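Local coordinates for uncharacterized protein (Cytophaga hutchinsonii, PDB 3OMT) that is of unknown function but, as a helix-turn-helix protein of the Xre family, probably acts as the DNA-binding antitoxin of a toxin-antitoxin system, at residues R7-R12 / L67-K72; N11-V16 / S39-N44. All blocks are in the same frame, centred on the assembly; numbering follows the deposited sequence.

How the contacts relate
From the N terminus, the chain runs through an irregular arm, residues 7-12, before entering helix 13-20. Contact 2 closes the shorter loop: residues 11-16 meet the end of helix 35-42 after a path that includes helix 24-30. Contact 1 closes the longer one, since the chain goes on through helix 50-60 before residues 67-72 come back to lie beside the arm. The shorter loop thus falls within the longer. Asn11 and Arg12 belong to both contacts, and Asn44 of contact 2 reaches back into the arm, its OD1 probably accepting from Phe10 N. Leu67 of contact 1 packs on Val16, joining the tail to helix 13-20.

Contact 1 of 2, residues R7-R12 / L67-K72; sequences RKIFNR and LIVSTK
Arg7 reaches across to the C-terminal tail with its guanidinium end, NH1 lying 3.5 Å from Val69 CG2 and NH2 as near to Thr71 CG2. A bend at chi3 (-68°) turns the group back on its own segment, where NH1 donates to Ile9 O, 3.0 Å away and in the guanidinium plane. Water 1 joins NH1 to Ser70 O, adding a solvent link to the tail. Ile9 meets Val69 through methyls, CG2 on CG1, the two side chains crossing at about a right angle. Phe10 O then accepts from Val69 N (3.1 Å), the bond nearly straight at 170° but arriving from above the carbonyl plane. The Phe10 ring has Arg7 CD over one face, toward the rim, and packs edge-to-face with Phe54 of the second subunit, so this pairing of the two chain ends sits at the dimer interface. At Asn11 the backbones form a single beta bridge with Ile68, and Asn11 CB comes 3.4 Å from Leu67 O. Arg12 N donates to that same carbonyl oxygen at 2.8 Å. Arg12 CB lies against Val69 CG1 while the aliphatic chain runs past Leu67 O and Ile68 O; its guanidinium goes on to Glu66 O and a salt bridge with Glu19.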
ATOM      1  N   ARG A   7       1.909  12.044   9.858  1.00 10.38           N
ATOM      2  CA  ARG A   7       1.741  10.580  10.002  1.00  9.53           C
ATOM      3  C   ARG A   7       3.074   9.844  10.079  1.00  9.28           C
ATOM      4  O   ARG A   7       3.977  10.070   9.254  1.00  9.71           O
ATOM      5  CB  ARG A   7       0.938  10.002   8.829  1.00  8.83           C
ATOM      6  CG  ARG A   7       0.717   8.509   8.877  1.00  8.00           C
ATOM      7  CD  ARG A   7      -0.128   8.018   7.725  1.00  9.48           C
ATOM      8  NE  ARG A   7      -1.513   8.488   7.816  1.00  8.58           N
ATOM      9  CZ  ARG A   7      -2.473   7.842   8.467  1.00  8.13           C
ATOM     10  NH1 ARG A   7      -2.184   6.720   9.105  1.00  8.32           N
ATOM     11  NH2 ARG A   7      -3.717   8.314   8.484  1.00  9.78           N
ATOM     12  N   LYS A   8       3.163   8.957  11.067  1.00  8.64           N
ATOM     13  CA  LYS A   8       4.299   8.059  11.228  0.60  8.99           C
ATOM     14  C   LYS A   8       3.928   6.595  11.035  1.00  8.81           C
ATOM     15  O   LYS A   8       4.809   5.765  10.742  1.00 10.48           O
ATOM     16  CB  LYS A   8       4.895   8.223  12.601  0.60  9.00           C
ATOM     17  CG  LYS A   8       5.492   9.599  12.804  0.60 12.15           C
ATOM     18  CD  LYS A   8       6.077   9.692  14.185  0.60 16.51           C
ATOM     19  CE  LYS A   8       6.498  11.101  14.478  0.60 19.66           C
ATOM     20  NZ  LYS A   8       7.579  11.602  13.567  0.60 24.17           N
ATOM     21  N   ILE A   9       2.652   6.276  11.204  1.00  7.82           N
ATOM     22  CA  ILE A   9       2.156   4.923  11.149  1.00  8.06           C
ATOM     23  C   ILE A   9       1.373   4.690   9.863  1.00  7.25           C
ATOM     24  O   ILE A   9       0.361   5.326   9.638  1.00  8.28           O
ATOM     25  CB  ILE A   9       1.268   4.593  12.381  1.00  6.90           C
ATOM     26  CG1 ILE A   9       2.056   4.784  13.696  1.00  8.23           C
ATOM     27  CG2 ILE A   9       0.731   3.133  12.238  1.00  8.05           C
ATOM     28  CD1 ILE A   9       3.366   3.935  13.772  1.00 10.17           C
ATOM     29  N   PHE A  10       1.845   3.752   9.044  1.00  6.86           N
ATOM     30  CA  PHE A  10       1.277   3.448   7.739  1.00  6.11           C
ATOM     31  C   PHE A  10       0.852   1.992   7.644  1.00  5.43           C
ATOM     32  O   PHE A  10      -0.192   1.680   7.027  1.00  7.82           O
ATOM     33  CB  PHE A  10       2.288   3.746   6.621  1.00  6.06           C
ATOM     34  CG  PHE A  10       2.703   5.182   6.539  1.00  6.12           C
ATOM     35  CD1 PHE A  10       2.106   6.040   5.638  1.00  7.43           C
ATOM     36  CD2 PHE A  10       3.720   5.649   7.348  1.00  7.22           C
ATOM     37  CE1 PHE A  10       2.499   7.368   5.568  1.00  8.88           C
ATOM     38  CE2 PHE A  10       4.182   6.958   7.245  1.00  8.73           C
ATOM     39  CZ  PHE A  10       3.536   7.831   6.381  1.00  8.27           C
ATOM     40  N   ASN A  11       1.627   1.085   8.234  1.00  6.96           N
ATOM     41  CA  ASN A  11       1.300  -0.323   8.170  1.00  6.95           C
ATOM     42  C   ASN A  11       0.961  -0.848   9.551  1.00  7.19           C
ATOM     43  O   ASN A  11       1.353  -0.270  10.580  1.00  7.85           O
ATOM     44  CB  ASN A  11       2.404  -1.138   7.427  1.00  6.78           C
ATOM     45  CG  ASN A  11       3.606  -1.459   8.299  1.00  6.17           C
ATOM     46  OD1 ASN A  11       3.485  -2.231   9.262  1.00  7.39           O
ATOM     47  ND2 ASN A  11       4.776  -0.864   7.980  1.00  8.09           N
ATOM     48  N   ARG A  12       0.257  -1.962   9.559  1.00  8.21           N
ATOM     49  CA  ARG A  12       0.012  -2.713  10.776  1.00  8.81           C
ATOM     50  C   ARG A  12       0.515  -4.175  10.685  1.00  8.28           C
ATOM     51  O   ARG A  12      -0.094  -5.119  11.250  1.00  8.23           O
ATOM     52  CB  ARG A  12      -1.432  -2.607  11.192  1.00  9.92           C
ATOM     53  CG  ARG A  12      -2.413  -3.009  10.177  1.00  9.39           C
ATOM     54  CD  ARG A  12      -3.893  -2.824  10.632  1.00  9.37           C
ATOM     55  NE  ARG A  12      -4.248  -3.591  11.824  1.00  8.63           N
ATOM     56  CZ  ARG A  12      -4.669  -4.859  11.826  1.00  9.25           C
ATOM     57  NH1 ARG A  12      -4.795  -5.500  10.692  1.00  8.17           N
ATOM     58  NH2 ARG A  12      -5.014  -5.474  12.974  1.00 11.32           N
ATOM     59  N   LEU A  67      -3.007  -5.214   6.006  1.00  7.10           N
ATOM     60  CA  LEU A  67      -1.639  -4.870   6.383  1.00  7.37           C
ATOM     61  C   LEU A  67      -1.456  -3.373   6.514  1.00  7.61           C
ATOM     62  O   LEU A  67      -0.445  -2.944   7.014  1.00  8.47           O
ATOM     63  CB  LEU A  67      -0.670  -5.398   5.358  1.00  7.10           C
ATOM     64  CG  LEU A  67      -0.570  -6.928   5.206  1.00  6.61           C
ATOM     65  CD1 LEU A  67       0.332  -7.363   4.031  1.00  9.48           C
ATOM     66  CD2 LEU A  67      -0.202  -7.582   6.555  1.00  9.68           C
ATOM     67  N   ILE A  68      -2.416  -2.588   6.019  1.00  7.41           N
ATOM     68  CA  ILE A  68      -2.352  -1.114   5.974  0.60  8.36           C
ATOM     69  C   ILE A  68      -3.329  -0.579   7.022  1.00  7.90           C
ATOM     70  O   ILE A  68      -4.427  -1.126   7.163  1.00  7.65           O
ATOM     71  CB  ILE A  68      -2.756  -0.624   4.537  0.60  8.22           C
ATOM     72  CG1 ILE A  68      -1.860  -1.313   3.506  0.60 12.78           C
ATOM     73  CG2 ILE A  68      -2.716   0.920   4.439  0.60  7.13           C
ATOM     74  CD1 ILE A  68      -0.424  -1.140   3.848  0.60 15.17           C
ATOM     75  N   VAL A  69      -2.976   0.486   7.730  1.00  7.55           N
ATOM     76  CA  VAL A  69      -3.941   1.062   8.675  1.00  7.88           C
ATOM     77  C   VAL A  69      -5.056   1.764   7.872  1.00  8.02           C
ATOM     78  O   VAL A  69      -4.819   2.354   6.807  1.00  9.29           O
ATOM     79  CB  VAL A  69      -3.304   2.023   9.693  1.00  7.93           C
ATOM     80  CG1 VAL A  69      -2.288   1.260  10.576  1.00  9.53           C
ATOM     81  CG2 VAL A  69      -2.585   3.255   9.023  1.00  7.54           C
ATOM     82  N   SER A  70      -6.281   1.627   8.369  1.00  8.03           N
ATOM     83  CA  SER A  70      -7.419   2.333   7.804  1.00  9.35           C
ATOM     84  C   SER A  70      -7.346   3.849   7.977  1.00 10.07           C
ATOM     85  O   SER A  70      -6.874   4.363   9.002  1.00 10.43           O
ATOM     86  CB  SER A  70      -8.691   1.785   8.461  1.00 11.32           C
ATOM     87  OG  SER A  70      -9.787   2.483   7.950  1.00 17.08           O
ATOM     88  N   THR A  71      -7.848   4.587   6.989  1.00 10.30           N
ATOM     89  CA  THR A  71      -7.996   6.016   7.128  1.00 12.35           C
ATOM     90  C   THR A  71      -9.471   6.454   7.036  1.00 14.66           C
ATOM     91  O   THR A  71      -9.740   7.644   6.952  1.00 20.72           O
ATOM     92  CB  THR A  71      -7.164   6.760   6.101  1.00 11.16           C
ATOM     93  OG1 THR A  71      -7.640   6.474   4.775  1.00 11.17           O
ATOM     94  CG2 THR A  71      -5.721   6.432   6.239  1.00 12.82           C
ATOM     95  N   LYS A  72     -10.383   5.511   6.992  0.70 15.83           N
ATOM     96  CA  LYS A  72     -11.816   5.795   7.024  0.70 19.20           C
ATOM     97  C   LYS A  72     -12.159   6.757   8.097  0.70 20.30           C
ATOM     98  O   LYS A  72     -11.857   6.496   9.257  0.70 22.55           O
ATOM     99  CB  LYS A  72     -12.566   4.536   7.330  0.70 19.45           C
ATOM    100  CG  LYS A  72     -12.511   3.502   6.298  0.70 23.68           C
ATOM    101  CD  LYS A  72     -13.839   2.790   6.077  0.70 27.55           C
ATOM    102  CE  LYS A  72     -14.966   3.751   5.750  0.70 28.41           C
ATOM    103  NZ  LYS A  72     -14.702   4.668   4.604  0.70 27.43           N
TER
HETATM  104  O   HOH W   1      -4.772   5.844  10.014  1.00 14.24           O

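Contact 2 of 2, residues N11-V16 / S39-N44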
ATOM      1  N   ASN A  11       1.627   1.085   8.234  1.00  6.96           N
ATOM      2  CA  ASN A  11       1.300  -0.323   8.170  1.00  6.95           C
ATOM      3  C   ASN A  11       0.961  -0.848   9.551  1.00  7.19           C
ATOM      4  O   ASN A  11       1.353  -0.270  10.580  1.00  7.85           O
ATOM      5  CB  ASN A  11       2.404  -1.138   7.427  1.00  6.78           C
ATOM      6  CG  ASN A  11       3.606  -1.459   8.299  1.00  6.17           C
ATOM      7  OD1 ASN A  11       3.485  -2.231   9.262  1.00  7.39           O
ATOM      8  ND2 ASN A  11       4.776  -0.864   7.980  1.00  8.09           N
ATOM      9  N   ARG A  12       0.257  -1.962   9.559  1.00  8.21           N
ATOM     10  CA  ARG A  12       0.012  -2.713  10.776  1.00  8.81           C
ATOM     11  C   ARG A  12       0.515  -4.175  10.685  1.00  8.28           C
ATOM     12  O   ARG A  12      -0.094  -5.119  11.250  1.00  8.23           O
ATOM     13  CB  ARG A  12      -1.432  -2.607  11.192  1.00  9.92           C
ATOM     14  CG  ARG A  12      -2.413  -3.009  10.177  1.00  9.39           C
ATOM     15  CD  ARG A  12      -3.893  -2.824  10.632  1.00  9.37           C
ATOM     16  NE  ARG A  12      -4.248  -3.591  11.824  1.00  8.63           N
ATOM     17  CZ  ARG A  12      -4.669  -4.859  11.826  1.00  9.25           C
ATOM     18  NH1 ARG A  12      -4.795  -5.500  10.692  1.00  8.17           N
ATOM     19  NH2 ARG A  12      -5.014  -5.474  12.974  1.00 11.32           N
ATOM     20  N   LEU A  13       1.684  -4.334  10.068  1.00  8.08           N
ATOM     21  CA  LEU A  13       2.305  -5.642   9.939  1.00  8.62           C
ATOM     22  C   LEU A  13       2.566  -6.312  11.276  1.00  8.60           C
ATOM     23  O   LEU A  13       2.269  -7.497  11.438  1.00  8.93           O
ATOM     24  CB  LEU A  13       3.581  -5.553   9.143  1.00  9.24           C
ATOM     25  CG  LEU A  13       4.346  -6.871   8.964  1.00  9.36           C
ATOM     26  CD1 LEU A  13       3.484  -7.960   8.293  1.00 10.64           C
ATOM     27  CD2 LEU A  13       5.631  -6.569   8.141  1.00  9.60           C
ATOM     28  N   LYS A  14       3.066  -5.557  12.245  1.00  8.73           N
ATOM     29  CA  LYS A  14       3.373  -6.113  13.562  1.00  9.15           C
ATOM     30  C   LYS A  14       2.105  -6.760  14.131  1.00  8.78           C
ATOM     31  O   LYS A  14       2.144  -7.862  14.652  1.00 10.18           O
ATOM     32  CB  LYS A  14       3.913  -5.044  14.509  1.00 11.37           C
ATOM     33  CG  LYS A  14       4.263  -5.567  15.889  1.00 16.37           C
ATOM     34  CD  LYS A  14       4.821  -4.439  16.787  1.00 22.86           C
ATOM     35  CE  LYS A  14       5.144  -4.931  18.204  1.00 28.26           C
ATOM     36  NZ  LYS A  14       6.238  -4.122  18.810  1.00 31.17           N
ATOM     37  N   SER A  15       0.985  -6.043  14.042  1.00  7.96           N
ATOM     38  CA  SER A  15      -0.291  -6.566  14.549  1.00  8.78           C
ATOM     39  C   SER A  15      -0.734  -7.820  13.828  1.00  7.73           C
ATOM     40  O   SER A  15      -1.249  -8.746  14.462  1.00  8.40           O
ATOM     41  CB  SER A  15      -1.386  -5.546  14.467  1.00  9.99           C
ATOM     42  OG  SER A  15      -1.173  -4.529  15.414  1.00 13.57           O
ATOM     43  N   VAL A  16      -0.613  -7.833  12.491  1.00  8.29           N
ATOM     44  CA  VAL A  16      -1.073  -8.997  11.709  1.00  7.46           C
ATOM     45  C   VAL A  16      -0.183 -10.199  12.023  1.00  8.16           C
ATOM     46  O   VAL A  16      -0.672 -11.324  12.156  1.00  8.05           O
ATOM     47  CB  VAL A  16      -1.192  -8.702  10.208  1.00  8.20           C
ATOM     48  CG1 VAL A  16      -1.635  -9.923   9.420  1.00  8.12           C
ATOM     49  CG2 VAL A  16      -2.225  -7.574   9.979  1.00  8.11           C
ATOM     50  N   SER A  39      12.474  -5.932  10.014  1.00 12.33           N
ATOM     51  CA  SER A  39      12.361  -5.230  11.270  0.60 12.07           C
ATOM     52  C   SER A  39      11.849  -3.793  11.099  1.00 11.92           C
ATOM     53  O   SER A  39      10.978  -3.335  11.868  1.00 12.10           O
ATOM     54  CB  SER A  39      13.718  -5.211  11.987  0.60 12.57           C
ATOM     55  OG  SER A  39      13.573  -4.588  13.253  0.60 13.29           O
ATOM     56  N   LYS A  40      12.380  -3.096  10.102  1.00 11.56           N
ATOM     57  CA  LYS A  40      12.045  -1.701   9.875  0.60 11.50           C
ATOM     58  C   LYS A  40      10.621  -1.578   9.316  1.00 10.97           C
ATOM     59  O   LYS A  40       9.947  -0.569   9.534  1.00 11.10           O
ATOM     60  CB  LYS A  40      13.081  -1.071   8.945  0.60 11.88           C
ATOM     61  CG  LYS A  40      14.365  -0.869   9.723  0.60 15.46           C
ATOM     62  CD  LYS A  40      15.376  -0.031   9.010  0.60 19.53           C
ATOM     63  CE  LYS A  40      16.640   0.111   9.855  0.60 22.76           C
ATOM     64  NZ  LYS A  40      16.422   0.789  11.177  0.60 23.42           N
ATOM     65  N   TRP A  41      10.155  -2.600   8.601  1.00  9.84           N
ATOM     66  CA  TRP A  41       8.736  -2.575   8.234  1.00  9.92           C
ATOM     67  C   TRP A  41       7.892  -2.565   9.537  1.00 10.26           C
ATOM     68  O   TRP A  41       6.931  -1.791   9.701  1.00  8.84           O
ATOM     69  CB  TRP A  41       8.305  -3.800   7.441  1.00  9.55           C
ATOM     70  CG  TRP A  41       8.924  -3.995   6.114  1.00  9.11           C
ATOM     71  CD1 TRP A  41       9.534  -3.059   5.320  1.00 10.59           C
ATOM     72  CD2 TRP A  41       8.979  -5.227   5.399  1.00 11.27           C
ATOM     73  NE1 TRP A  41       9.962  -3.648   4.143  1.00 11.78           N
ATOM     74  CE2 TRP A  41       9.651  -4.975   4.177  1.00 11.88           C
ATOM     75  CE3 TRP A  41       8.540  -6.537   5.682  1.00 10.42           C
ATOM     76  CZ2 TRP A  41       9.903  -5.978   3.235  1.00 11.74           C
ATOM     77  CZ3 TRP A  41       8.791  -7.541   4.701  1.00 10.70           C
ATOM     78  CH2 TRP A  41       9.462  -7.235   3.503  1.00 10.70           C
ATOM     79  N   CYS A  42       8.207  -3.484  10.439  1.00 10.37           N
ATOM     80  CA  CYS A  42       7.369  -3.680  11.609  1.00 11.50           C
ATOM     81  C   CYS A  42       7.348  -2.462  12.534  1.00 10.79           C
ATOM     82  O   CYS A  42       6.316  -2.153  13.155  1.00 11.64           O
ATOM     83  CB  CYS A  42       7.820  -4.936  12.376  1.00 12.82           C
ATOM     84  SG  CYS A  42       7.365  -6.441  11.487  1.00 19.31           S
ATOM     85  N   THR A  43       8.447  -1.725  12.579  1.00 10.52           N
ATOM     86  CA  THR A  43       8.488  -0.499  13.368  1.00 10.40           C
ATOM     87  C   THR A  43       8.032   0.762  12.610  1.00  9.85           C
ATOM     88  O   THR A  43       8.113   1.892  13.145  1.00 11.58           O
ATOM     89  CB  THR A  43       9.870  -0.265  13.980  1.00 11.00           C
ATOM     90  OG1 THR A  43      10.842  -0.247  12.945  1.00 12.96           O
ATOM     91  CG2 THR A  43      10.230  -1.367  14.956  1.00 12.80           C
ATOM     92  N   ASN A  44       7.541   0.595  11.385  1.00  8.86           N
ATOM     93  CA  ASN A  44       7.099   1.691  10.549  1.00  8.76           C
ATOM     94  C   ASN A  44       8.208   2.689  10.262  1.00 10.13           C
ATOM     95  O   ASN A  44       7.951   3.864   9.990  1.00 11.29           O
ATOM     96  CB  ASN A  44       5.840   2.385  11.135  1.00  9.06           C
ATOM     97  CG  ASN A  44       4.556   1.733  10.658  1.00  8.65           C
ATOM     98  OD1 ASN A  44       4.118   1.996   9.538  1.00  7.90           O
ATOM     99  ND2 ASN A  44       3.970   0.834  11.497  1.00  9.38           N
TER
HETATM  100  O   HOH W   2       3.836  -2.680  11.987  1.00  8.50           O
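Asn11 and Asn44 exchange a reciprocal pair of hydrogen bonds, the side-chain amide of Asn44 spanning the backbone N and O of Asn11. Asn44 OD1 takes Asn11 N on a lone pair in its carbonyl plane (3.0 Å, N-H...O angle 175°), and Asn44 ND2 gives its hydrogen to Asn11 O at 3.0 Å. OD1 also accepts from Phe10 N and Gln47 NE2. The Asn11 amide, turned 21° from that of Asn44, sends ND2 to Trp41 O (2.9 Å); ND2 also bonds Gln47 OE1. Asn44 N reaches Trp41 O from the opposite face. That bond belongs to the Schellman motif that ends helix 35-42, with Asn44 at positive phi as its C-prime residue. Within its own segment, Asn11 OD1 accepts from Leu13 N in an Asx turn, so one amide bonds the C-terminal end of helix 35-42 and the N-terminal end of helix 13-20 in this helix-turn-helix domain. Water 2 bridges the same ends, held by Asn11 OD1, Lys14 N and Cys42 O. Apolar packing falls to Leu13: with CG anti to the backbone N (chi1 179°), its CD2 lies 3.8 Å from both Cys42 SG and Trp41 CE3.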